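PDB 1O5H: formiminotetrahydrofolate cyclodeaminase, which probably catalyses the cyclodeamination of 5-formiminotetrahydrofolate to 5,10-methenyltetrahydrofolate, with release of ammonia. Local coordinates for residues V75-E80 and A132-K137; A51-N56 and A147-N152; E79-K84 and I125-D130; K137-G142 and K203-G208. All blocks are in the same frame, centred on the assembly; numbering follows the deposited sequence.

Contact 1: V75-E80 and A132-K137; sequences VEAMEE and AHELEK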
loop_
_atom_site.group_PDB
_atom_site.type_symbol
_atom_site.label_atom_id
_atom_site.label_comp_id
_atom_site.label_asym_id
_atom_site.label_seq_id
_atom_site.Cartn_x
_atom_site.Cartn_y
_atom_site.Cartn_z
ATOM N N VAL A 75 3.868 10.575 17.134
ATOM C CA VAL A 75 5.209 10.286 16.661
ATOM C C VAL A 75 5.769 9.026 17.341
ATOM O O VAL A 75 6.201 8.082 16.675
ATOM C CB VAL A 75 6.124 11.469 16.898
ATOM C CG1 VAL A 75 7.574 11.085 16.651
ATOM C CG2 VAL A 75 5.703 12.600 15.991
ATOM N N GLU A 76 5.719 9.006 18.664
ATOM C CA GLU A 76 6.212 7.876 19.447
ATOM C C GLU A 76 5.459 6.587 19.119
ATOM O O GLU A 76 6.084 5.539 18.968
ATOM C CB GLU A 76 6.181 8.207 20.955
ATOM C CG GLU A 76 6.137 7.010 21.902
ATOM C CD GLU A 76 7.491 6.373 22.155
ATOM O OE1 GLU A 76 8.087 6.659 23.226
ATOM O OE2 GLU A 76 7.949 5.586 21.291
ATOM N N ALA A 77 4.136 6.671 18.989
ATOM C CA ALA A 77 3.322 5.496 18.636
ATOM C C ALA A 77 3.607 4.965 17.225
ATOM O O ALA A 77 3.631 3.751 16.991
ATOM C CB ALA A 77 1.836 5.786 18.804
HETATM N N MSE A 78 3.822 5.878 16.288
HETATM C CA MSE A 78 4.102 5.486 14.921
HETATM C C MSE A 78 5.499 4.902 14.811
HETATM O O MSE A 78 5.790 4.095 13.931
HETATM C CB MSE A 78 3.923 6.668 13.976
HETATM C CG MSE A 78 2.485 7.158 13.888
HETATM SE SE MSE A 78 1.174 5.730 13.504
HETATM C CE MSE A 78 0.863 4.923 15.270
ATOM N N GLU A 79 6.366 5.310 15.715
ATOM C CA GLU A 79 7.688 4.740 15.764
ATOM C C GLU A 79 7.592 3.289 16.205
ATOM O O GLU A 79 8.230 2.404 15.623
ATOM C CB GLU A 79 8.570 5.544 16.712
ATOM C CG GLU A 79 9.130 6.821 16.097
ATOM C CD GLU A 79 10.121 6.549 14.972
ATOM O OE1 GLU A 79 10.505 5.369 14.764
ATOM O OE2 GLU A 79 10.521 7.515 14.293
ATOM N N GLU A 80 6.775 3.056 17.230
ATOM C CA GLU A 80 6.648 1.739 17.842
ATOM C C GLU A 80 5.841 0.826 16.922
ATOM O O GLU A 80 6.085 -0.385 16.876
ATOM C CB GLU A 80 6.025 1.832 19.242
ATOM N N ALA A 132 -5.411 3.718 12.083
ATOM C CA ALA A 132 -6.625 4.397 11.649
ATOM C C ALA A 132 -7.033 5.438 12.666
ATOM O O ALA A 132 -7.271 6.559 12.307
ATOM C CB ALA A 132 -7.736 3.411 11.427
ATOM N N HIS A 133 -7.089 5.071 13.938
ATOM C CA HIS A 133 -7.487 6.010 14.990
ATOM C C HIS A 133 -6.587 7.235 15.027
ATOM O O HIS A 133 -7.064 8.346 15.292
ATOM C CB HIS A 133 -7.561 5.356 16.383
ATOM C CG HIS A 133 -8.853 4.636 16.648
ATOM N ND1 HIS A 133 -10.053 5.293 16.834
ATOM C CD2 HIS A 133 -9.134 3.313 16.758
ATOM C CE1 HIS A 133 -11.016 4.408 17.042
ATOM N NE2 HIS A 133 -10.485 3.199 17.000
ATOM N N GLU A 134 -5.301 7.061 14.745
ATOM C CA GLU A 134 -4.404 8.200 14.743
ATOM C C GLU A 134 -4.637 9.082 13.529
ATOM O O GLU A 134 -4.546 10.321 13.615
ATOM C CB GLU A 134 -2.946 7.769 14.803
ATOM C CG GLU A 134 -2.571 6.874 15.985
ATOM C CD GLU A 134 -2.657 7.546 17.346
ATOM O OE1 GLU A 134 -3.506 8.431 17.563
ATOM O OE2 GLU A 134 -1.873 7.161 18.230
ATOM N N LEU A 135 -4.945 8.446 12.401
ATOM C CA LEU A 135 -5.218 9.178 11.179
ATOM C C LEU A 135 -6.461 9.965 11.402
ATOM O O LEU A 135 -6.552 11.087 10.935
ATOM C CB LEU A 135 -5.355 8.257 9.975
ATOM C CG LEU A 135 -4.029 7.643 9.511
ATOM C CD1 LEU A 135 -4.172 6.804 8.288
ATOM C CD2 LEU A 135 -3.016 8.728 9.235
ATOM N N GLU A 136 -7.410 9.438 12.167
ATOM C CA GLU A 136 -8.574 10.270 12.469
ATOM C C GLU A 136 -8.181 11.516 13.293
ATOM O O GLU A 136 -8.628 12.641 13.005
ATOM C CB GLU A 136 -9.681 9.494 13.150
ATOM C CG GLU A 136 -10.958 10.291 13.178
ATOM C CD GLU A 136 -12.110 9.558 13.813
ATOM O OE1 GLU A 136 -12.096 8.308 13.899
ATOM O OE2 GLU A 136 -13.061 10.258 14.213
ATOM N N LYS A 137 -7.333 11.329 14.297
ATOM C CA LYS A 137 -6.863 12.472 15.068
ATOM C C LYS A 137 -6.097 13.422 14.168
ATOM O O LYS A 137 -6.314 14.627 14.225
ATOM C CB LYS A 137 -6.048 12.038 16.287
ATOM C CG LYS A 137 -6.944 11.564 17.433
ATOM C CD LYS A 137 -6.212 10.742 18.494
ATOM C CE LYS A 137 -7.210 10.172 19.485
ATOM N NZ LYS A 137 -6.595 9.892 20.807
#
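Glu134 of helix 107-141 reaches across to Ala77 and Met78 of helix 68-100, and these three side chains make up the contact between 75-80 and 132-137. The backbones stay well apart, with the CA atoms of Met78 and Glu134 8.9 Å from each other, so the side chains have to bridge the space. Glu134 leaves its helix pointing at the other segment and folds at its second torsion (chi2 -67°), which brings the carboxylate to the methyl of Ala77; OE2 comes to 4.0 Å from Ala77 CB. Met78, a selenomethionine, starts out across the line between the helices, not along it. Two successive bends, chi2 -51° and chi3 82°, swing its tip back, and its methyl CE ends 4.0 Å from Glu134 CG. The two chains pass at a slant, the methyl meeting the aliphatic part of the glutamate and not its charge. That charge is matched from the same helix as Ala77: Glu134 OE1 forms a salt bridge with Arg73 NH2, which gives the buried carboxylate a partner and probably limits how its end can turn. This is a side-chain-mediated contact between helices inside an all-helical bundle. On the helix 36-56 side, Met78 packs on Glu52 and Leu135 on Ala51. Leu135 also lies against Thr150, Ala153 and Ala154 of helix 147-172, while Ala132, His133 and Glu136 rest on Cys198 of helix 178-206.

Contact 2: A51-N56 and A147-N152; sequences AEMVAN and ASDTLN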
loop_
_atom_site.group_PDB
_atom_site.type_symbol
_atom_site.label_atom_id
_atom_site.label_comp_id
_atom_site.label_asym_id
_atom_site.label_seq_id
_atom_site.Cartn_x
_atom_site.Cartn_y
_atom_site.Cartn_z
ATOM N N ALA A 51 1.854 8.989 8.723
ATOM C CA ALA A 51 1.170 9.548 9.873
ATOM C C ALA A 51 2.186 10.223 10.769
ATOM O O ALA A 51 1.934 11.304 11.305
ATOM C CB ALA A 51 0.450 8.497 10.620
ATOM N N GLU A 52 3.341 9.592 10.932
ATOM C CA GLU A 52 4.399 10.205 11.692
ATOM C C GLU A 52 4.845 11.537 11.068
ATOM O O GLU A 52 5.059 12.523 11.790
ATOM C CB GLU A 52 5.573 9.253 11.818
ATOM C CG GLU A 52 6.562 9.685 12.877
ATOM C CD GLU A 52 7.668 8.683 13.113
ATOM O OE1 GLU A 52 7.477 7.487 12.834
ATOM O OE2 GLU A 52 8.734 9.101 13.594
HETATM N N MSE A 53 4.974 11.576 9.739
HETATM C CA MSE A 53 5.380 12.801 9.062
HETATM C C MSE A 53 4.425 13.930 9.363
HETATM O O MSE A 53 4.846 14.994 9.785
HETATM C CB MSE A 53 5.478 12.596 7.574
HETATM C CG MSE A 53 5.519 13.880 6.768
HETATM SE SE MSE A 53 5.753 13.348 4.911
HETATM C CE MSE A 53 5.588 15.256 3.945
ATOM N N VAL A 54 3.137 13.687 9.175
ATOM C CA VAL A 54 2.134 14.686 9.466
ATOM C C VAL A 54 2.208 15.127 10.928
ATOM O O VAL A 54 2.103 16.329 11.229
ATOM C CB VAL A 54 0.718 14.200 9.107
ATOM C CG1 VAL A 54 -0.306 15.228 9.518
ATOM C CG2 VAL A 54 0.604 13.907 7.585
ATOM N N ALA A 55 2.418 14.187 11.846
ATOM C CA ALA A 55 2.500 14.566 13.260
ATOM C C ALA A 55 3.721 15.438 13.542
ATOM O O ALA A 55 3.638 16.417 14.285
ATOM C CB ALA A 55 2.515 13.361 14.132
ATOM N N ASN A 56 4.854 15.087 12.943
ATOM C CA ASN A 56 6.052 15.905 13.064
ATOM C C ASN A 56 5.848 17.295 12.541
ATOM O O ASN A 56 6.237 18.254 13.195
ATOM C CB ASN A 56 7.212 15.288 12.309
ATOM C CG ASN A 56 8.023 14.356 13.163
ATOM O OD1 ASN A 56 8.206 14.587 14.373
ATOM N ND2 ASN A 56 8.527 13.285 12.545
ATOM N N ALA A 147 -2.802 17.412 4.730
ATOM C CA ALA A 147 -3.978 16.587 4.668
ATOM C C ALA A 147 -3.781 15.503 3.619
ATOM O O ALA A 147 -4.070 14.338 3.895
ATOM C CB ALA A 147 -5.169 17.397 4.390
ATOM N N SER A 148 -3.236 15.865 2.456
ATOM C CA SER A 148 -2.965 14.888 1.412
ATOM C C SER A 148 -2.228 13.677 1.996
ATOM O O SER A 148 -2.622 12.528 1.784
ATOM C CB SER A 148 -2.164 15.515 0.280
ATOM O OG SER A 148 -0.784 15.364 0.512
ATOM N N ASP A 149 -1.176 13.925 2.770
ATOM C CA ASP A 149 -0.409 12.814 3.316
ATOM C C ASP A 149 -1.204 11.977 4.297
ATOM O O ASP A 149 -1.062 10.768 4.341
ATOM C CB ASP A 149 0.876 13.298 3.935
ATOM C CG ASP A 149 1.833 13.813 2.916
ATOM O OD1 ASP A 149 1.936 13.185 1.840
ATOM O OD2 ASP A 149 2.527 14.836 3.096
ATOM N N THR A 150 -2.051 12.610 5.077
ATOM C CA THR A 150 -2.952 11.863 5.929
ATOM C C THR A 150 -3.876 10.976 5.113
ATOM O O THR A 150 -4.045 9.796 5.435
ATOM C CB THR A 150 -3.774 12.826 6.740
ATOM O OG1 THR A 150 -2.880 13.605 7.551
ATOM C CG2 THR A 150 -4.660 12.067 7.730
ATOM N N LEU A 151 -4.475 11.547 4.067
ATOM C CA LEU A 151 -5.419 10.825 3.234
ATOM C C LEU A 151 -4.703 9.652 2.623
ATOM O O LEU A 151 -5.192 8.536 2.646
ATOM C CB LEU A 151 -5.950 11.715 2.128
ATOM C CG LEU A 151 -7.465 11.817 2.009
ATOM C CD1 LEU A 151 -7.777 12.489 0.727
ATOM C CD2 LEU A 151 -8.188 10.453 2.102
ATOM N N ASN A 152 -3.514 9.907 2.107
ATOM C CA ASN A 152 -2.747 8.873 1.490
ATOM C C ASN A 152 -2.579 7.769 2.478
ATOM O O ASN A 152 -2.740 6.591 2.135
ATOM C CB ASN A 152 -1.390 9.416 1.065
ATOM C CG ASN A 152 -1.480 10.284 -0.156
ATOM O OD1 ASN A 152 -2.562 10.451 -0.750
ATOM N ND2 ASN A 152 -0.347 10.815 -0.570
#
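Met53 and Val54 both have their first torsion near 180° (chi1 164° and 176°), and this turns the two neighbouring side chains toward Asp149 and Thr150. Beyond CG the selenomethionine Met53 runs out fully extended, bringing its selenium and terminal methyl alongside the carboxylate of Asp149, with SE 4.0 Å from OD2. Val54 touches both partners. Its CG2 methyl meets Asp149 CB at 3.7 Å, and both of its methyls face the hydroxyl of Thr150, CG1 at 3.6 Å and CG2 at 3.5 Å from OG1. The valine and threonine side chains meet nearly at right angles, a van der Waals fit of methyls against an oxygen. The polar end of Asp149 is engaged elsewhere: OD1 accepts a hydrogen bond from Gly36 N of the second subunit, so one residue serves both the packing within the chain and the dimer interface. The short helical segments run close to antiparallel, at 155°, with axes 9.0 Å apart. Around them, Leu146 touches Met53 and Val54, Lys203 of helix 178-206 lies on Leu151, Leu131 and Leu138 of helix 107-141 pack on Ala51, and Val27 of the second subunit rests on Met53.

Contact 3: E79-K84 and I125-D130; sequences EEARLK and IRVMKD
Ala81 and Lys84 of helix 68-100 meet Val127 and Asp130 of helix 107-141, the two segments running nearly antiparallel at 165°. Along 79-84, Glu79 comes first and takes no part across the contact; its OE1 stands 3.5 Å from Arg82 NH2, a long ion pair in which the oxygen lies well off the guanidinium plane, so it rests on charge alone. Ala81 makes the close approach. Ala81 CA lies 6.6 Å from Val127 CA, and Ala81 CB touches Val127 CG1 at 3.8 Å; this is the branch that the valine sets anti to its own backbone N (chi1 -179°). Arg82 points to the other side, where it forms salt bridges with Glu52 and with Asp25 of the second subunit. One turn beyond Ala81, Lys84 passes the other valine branch, its CB 4.4 Å from Val127 CG2, then extends toward Asp130, leaving NZ 4.4 Å from OD2. Chemically the contact is therefore a small apolar join, one alanine against one valine, with a lysine and an aspartate at its margin. Those two charges are too far apart for a salt bridge but probably attract each other mildly.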
loop_
_atom_site.group_PDB
_atom_site.type_symbol
_atom_site.label_atom_id
_atom_site.label_comp_id
_atom_site.label_asym_id
_atom_site.label_seq_id
_atom_site.Cartn_x
_atom_site.Cartn_y
_atom_site.Cartn_z
ATOM N N GLU A 79 6.366 5.310 15.715
ATOM C CA GLU A 79 7.688 4.740 15.764
ATOM C C GLU A 79 7.592 3.289 16.205
ATOM O O GLU A 79 8.230 2.404 15.623
ATOM C CB GLU A 79 8.570 5.544 16.712
ATOM C CG GLU A 79 9.130 6.821 16.097
ATOM C CD GLU A 79 10.121 6.549 14.972
ATOM O OE1 GLU A 79 10.505 5.369 14.764
ATOM O OE2 GLU A 79 10.521 7.515 14.293
ATOM N N GLU A 80 6.775 3.056 17.230
ATOM C CA GLU A 80 6.648 1.739 17.842
ATOM C C GLU A 80 5.841 0.826 16.922
ATOM O O GLU A 80 6.085 -0.385 16.876
ATOM C CB GLU A 80 6.025 1.832 19.242
ATOM N N ALA A 81 4.901 1.401 16.171
ATOM C CA ALA A 81 4.090 0.596 15.257
ATOM C C ALA A 81 4.922 0.036 14.103
ATOM O O ALA A 81 4.743 -1.102 13.690
ATOM C CB ALA A 81 2.944 1.377 14.739
ATOM N N ARG A 82 5.841 0.830 13.579
ATOM C CA ARG A 82 6.731 0.315 12.569
ATOM C C ARG A 82 7.507 -0.882 13.106
ATOM O O ARG A 82 7.537 -1.927 12.448
ATOM C CB ARG A 82 7.662 1.392 12.064
ATOM C CG ARG A 82 6.952 2.439 11.273
ATOM C CD ARG A 82 7.733 2.926 10.075
ATOM N NE ARG A 82 9.005 3.562 10.410
ATOM C CZ ARG A 82 9.099 4.700 11.070
ATOM N NH1 ARG A 82 7.999 5.303 11.515
ATOM N NH2 ARG A 82 10.286 5.230 11.296
ATOM N N LEU A 83 8.103 -0.760 14.295
ATOM C CA LEU A 83 8.840 -1.890 14.869
ATOM C C LEU A 83 7.948 -3.133 14.964
ATOM O O LEU A 83 8.390 -4.242 14.662
ATOM C CB LEU A 83 9.477 -1.561 16.232
ATOM C CG LEU A 83 10.594 -0.499 16.335
ATOM C CD1 LEU A 83 10.982 -0.325 17.806
ATOM C CD2 LEU A 83 11.853 -0.762 15.464
ATOM N N LYS A 84 6.689 -2.953 15.347
ATOM C CA LYS A 84 5.792 -4.091 15.437
ATOM C C LYS A 84 5.557 -4.713 14.063
ATOM O O LYS A 84 5.620 -5.953 13.903
ATOM C CB LYS A 84 4.475 -3.706 16.109
ATOM C CG LYS A 84 4.589 -3.637 17.646
ATOM C CD LYS A 84 3.233 -3.576 18.369
ATOM C CE LYS A 84 2.857 -2.162 18.817
ATOM N NZ LYS A 84 1.390 -2.088 19.088
ATOM N N ILE A 125 -3.524 -6.353 11.526
ATOM C CA ILE A 125 -4.775 -5.600 11.519
ATOM C C ILE A 125 -4.960 -4.765 12.778
ATOM O O ILE A 125 -5.471 -3.650 12.738
ATOM C CB ILE A 125 -5.967 -6.536 11.362
ATOM C CG1 ILE A 125 -6.026 -7.080 9.939
ATOM C CG2 ILE A 125 -7.240 -5.806 11.674
ATOM C CD1 ILE A 125 -7.049 -8.159 9.733
ATOM N N ARG A 126 -4.546 -5.296 13.914
ATOM C CA ARG A 126 -4.714 -4.519 15.122
ATOM C C ARG A 126 -3.886 -3.271 15.023
ATOM O O ARG A 126 -4.371 -2.208 15.353
ATOM C CB ARG A 126 -4.287 -5.287 16.339
ATOM C CG ARG A 126 -5.139 -6.438 16.720
ATOM C CD ARG A 126 -4.698 -6.935 18.055
ATOM N NE ARG A 126 -5.173 -8.277 18.321
ATOM C CZ ARG A 126 -5.253 -8.777 19.540
ATOM N NH1 ARG A 126 -5.688 -10.028 19.730
ATOM N NH2 ARG A 126 -4.905 -8.011 20.573
ATOM N N VAL A 127 -2.644 -3.390 14.573
ATOM C CA VAL A 127 -1.836 -2.193 14.358
ATOM C C VAL A 127 -2.552 -1.244 13.394
ATOM O O VAL A 127 -2.624 -0.040 13.633
ATOM C CB VAL A 127 -0.433 -2.512 13.837
ATOM C CG1 VAL A 127 0.362 -1.232 13.668
ATOM C CG2 VAL A 127 0.304 -3.498 14.778
HETATM N N MSE A 128 -3.133 -1.785 12.337
HETATM C CA MSE A 128 -3.900 -0.941 11.436
HETATM C C MSE A 128 -5.037 -0.239 12.145
HETATM O O MSE A 128 -5.237 0.957 11.946
HETATM C CB MSE A 128 -4.409 -1.714 10.218
HETATM C CG MSE A 128 -3.295 -2.128 9.258
HETATM SE SE MSE A 128 -2.194 -0.598 8.616
HETATM C CE MSE A 128 -0.760 -0.497 9.979
ATOM N N LYS A 129 -5.782 -0.944 12.985
ATOM C CA LYS A 129 -6.776 -0.257 13.803
ATOM C C LYS A 129 -6.153 0.941 14.566
ATOM O O LYS A 129 -6.737 2.029 14.629
ATOM C CB LYS A 129 -7.449 -1.235 14.770
ATOM C CG LYS A 129 -8.495 -0.651 15.731
ATOM C CD LYS A 129 -7.885 -0.053 16.989
ATOM C CE LYS A 129 -7.142 -1.063 17.867
ATOM N NZ LYS A 129 -7.949 -2.261 18.233
ATOM N N ASP A 130 -4.969 0.753 15.137
ATOM C CA ASP A 130 -4.317 1.861 15.820
ATOM C C ASP A 130 -4.003 2.970 14.851
ATOM O O ASP A 130 -4.241 4.116 15.152
ATOM C CB ASP A 130 -3.039 1.405 16.499
ATOM C CG ASP A 130 -3.309 0.497 17.672
ATOM O OD1 ASP A 130 -4.417 0.614 18.259
ATOM O OD2 ASP A 130 -2.472 -0.348 18.074
#

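Contact 4: K137-G142 and K203-G208; sequences KLAEFG and KKMLEG
Apolar packing between two helix ends joins 137-142 to 203-208: helix 107-141 is finishing at one side and helix 178-206 at the other, near one end of the long helices. Ala139 is the central residue, its methyl aimed at the other helix and its CA 6.7 Å from that of Leu206. Two side chains receive the methyl. The selenium of the selenomethionine Met205 lies 3.8 Å from Ala139 CB, and Leu206 CG lies 4.0 Å from the same atom. Met205 runs out from its helix with chi2 at 170°, which sets SE beside Glu140 CB as well, at 3.9 Å; the last torsion then bends (chi3 -59°) and turns the methyl CE aside. Leu206 brings its branched end over the alanine, with CD2 3.9 Å from Ala139 O. Glu140 is extended (chi1 -168°) and lays its CG over the middle of the Phe141 ring. Deeper in, Leu206 packs on Ala147, Thr150 and Leu151 of helix 147-172, so it fills the corner between three helices. Cutting Leu206 back to an alanine is likely to open a gap there, leaving the methyl of Ala139 and the side chain of Thr150 without their shared apolar neighbour. Such side-by-side packing of long helices belongs to an all-helical bundle, in a chain without strands, and here it joins the C-terminal ends of two of them.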
loop_
_atom_site.group_PDB
_atom_site.type_symbol
_atom_site.label_atom_id
_atom_site.label_comp_id
_atom_site.label_asym_id
_atom_site.label_seq_id
_atom_site.Cartn_x
_atom_site.Cartn_y
_atom_site.Cartn_z
ATOM N N LYS A 137 -7.333 11.329 14.297
ATOM C CA LYS A 137 -6.863 12.472 15.068
ATOM C C LYS A 137 -6.097 13.422 14.168
ATOM O O LYS A 137 -6.314 14.627 14.225
ATOM C CB LYS A 137 -6.048 12.038 16.287
ATOM C CG LYS A 137 -6.944 11.564 17.433
ATOM C CD LYS A 137 -6.212 10.742 18.494
ATOM C CE LYS A 137 -7.210 10.172 19.485
ATOM N NZ LYS A 137 -6.595 9.892 20.807
ATOM N N LEU A 138 -5.250 12.890 13.289
ATOM C CA LEU A 138 -4.491 13.768 12.403
ATOM C C LEU A 138 -5.385 14.545 11.408
ATOM O O LEU A 138 -5.197 15.736 11.185
ATOM C CB LEU A 138 -3.425 12.978 11.664
ATOM C CG LEU A 138 -2.302 12.414 12.530
ATOM C CD1 LEU A 138 -1.417 11.529 11.705
ATOM C CD2 LEU A 138 -1.471 13.501 13.170
ATOM N N ALA A 139 -6.369 13.869 10.819
ATOM C CA ALA A 139 -7.312 14.547 9.955
ATOM C C ALA A 139 -7.885 15.759 10.649
ATOM O O ALA A 139 -8.099 16.796 10.013
ATOM C CB ALA A 139 -8.437 13.623 9.559
ATOM N N GLU A 140 -8.134 15.647 11.950
ATOM C CA GLU A 140 -8.913 16.679 12.620
ATOM C C GLU A 140 -8.047 17.775 13.215
ATOM O O GLU A 140 -8.342 18.936 13.066
ATOM C CB GLU A 140 -9.813 16.056 13.684
ATOM C CG GLU A 140 -10.873 16.998 14.230
ATOM C CD GLU A 140 -11.669 16.368 15.360
ATOM O OE1 GLU A 140 -11.647 15.109 15.489
ATOM O OE2 GLU A 140 -12.314 17.139 16.118
ATOM N N PHE A 141 -6.958 17.379 13.862
ATOM C CA PHE A 141 -6.110 18.288 14.634
ATOM C C PHE A 141 -4.728 18.474 14.048
ATOM O O PHE A 141 -3.973 19.289 14.515
ATOM C CB PHE A 141 -5.958 17.773 16.056
ATOM C CG PHE A 141 -7.257 17.604 16.775
ATOM C CD1 PHE A 141 -8.035 18.721 17.115
ATOM C CD2 PHE A 141 -7.707 16.330 17.125
ATOM C CE1 PHE A 141 -9.250 18.570 17.793
ATOM C CE2 PHE A 141 -8.923 16.154 17.808
ATOM C CZ PHE A 141 -9.699 17.275 18.147
ATOM N N GLY A 142 -4.389 17.716 13.019
ATOM C CA GLY A 142 -3.063 17.807 12.425
ATOM C C GLY A 142 -2.949 18.971 11.477
ATOM O O GLY A 142 -3.932 19.668 11.199
ATOM N N LYS A 203 -11.628 10.078 5.213
ATOM C CA LYS A 203 -12.100 10.465 3.884
ATOM C C LYS A 203 -13.159 11.619 3.871
ATOM O O LYS A 203 -12.990 12.603 3.171
ATOM C CB LYS A 203 -12.601 9.252 3.134
ATOM C CG LYS A 203 -11.523 8.593 2.268
ATOM C CD LYS A 203 -11.991 7.254 1.753
ATOM C CE LYS A 203 -12.723 7.324 0.425
ATOM N NZ LYS A 203 -11.793 6.995 -0.709
ATOM N N LYS A 204 -14.221 11.514 4.664
ATOM C CA LYS A 204 -15.276 12.512 4.633
ATOM C C LYS A 204 -14.701 13.866 5.049
ATOM O O LYS A 204 -14.825 14.828 4.314
ATOM C CB LYS A 204 -16.445 12.068 5.526
ATOM C CG LYS A 204 -17.779 12.795 5.313
HETATM N N MSE A 205 -14.038 13.920 6.202
HETATM C CA MSE A 205 -13.311 15.101 6.657
HETATM C C MSE A 205 -12.308 15.686 5.647
HETATM O O MSE A 205 -12.212 16.880 5.491
HETATM C CB MSE A 205 -12.575 14.745 7.925
HETATM C CG MSE A 205 -12.619 15.779 9.029
HETATM SE SE MSE A 205 -11.861 14.865 10.570
HETATM C CE MSE A 205 -13.180 13.258 10.741
ATOM N N LEU A 206 -11.581 14.850 4.932
ATOM C CA LEU A 206 -10.510 15.363 4.110
ATOM C C LEU A 206 -10.774 15.417 2.615
ATOM O O LEU A 206 -9.936 15.914 1.872
ATOM C CB LEU A 206 -9.241 14.554 4.363
ATOM C CG LEU A 206 -8.612 14.671 5.742
ATOM C CD1 LEU A 206 -7.197 14.176 5.692
ATOM C CD2 LEU A 206 -8.653 16.106 6.186
ATOM N N GLU A 207 -11.911 14.926 2.138
ATOM C CA GLU A 207 -12.079 14.814 0.671
ATOM C C GLU A 207 -11.895 16.167 -0.056
ATOM O O GLU A 207 -11.414 16.220 -1.193
ATOM C CB GLU A 207 -13.410 14.129 0.272
ATOM C CG GLU A 207 -14.672 14.934 0.614
ATOM C CD GLU A 207 -15.724 14.961 -0.502
ATOM O OE1 GLU A 207 -15.378 14.736 -1.686
ATOM O OE2 GLU A 207 -16.914 15.235 -0.194
ATOM N N GLY A 208 -12.251 17.253 0.616
ATOM C CA GLY A 208 -12.242 18.564 -0.012
ATOM C C GLY A 208 -10.880 19.132 -0.376
ATOM O O GLY A 208 -10.769 20.108 -1.122
#

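How the contacts relate
Contacts 1 and 3 are successive points along one helix pair, 68-100 with 107-141, their centres about 8 Å apart. The centre of contact 2 lies about 10 Å from the centres of contacts 1 and 4, and side chains join it to both: Val75 CG2 meets Asn56 OD1 at 3.6 Å, Leu138 CD1 meets Ala51 O at 3.4 Å, and Leu206 CD1 meets Ala147 O at 3.6 Å. Contacts 3 and 4, about 20 Å apart between centres, are linked by helix 107-141. Together the four contacts hold five helices in one bundle. Contacts 2, 3 and 4 also reach the second subunit, contact 2 most broadly. No catalytic role is assigned here to any of the four.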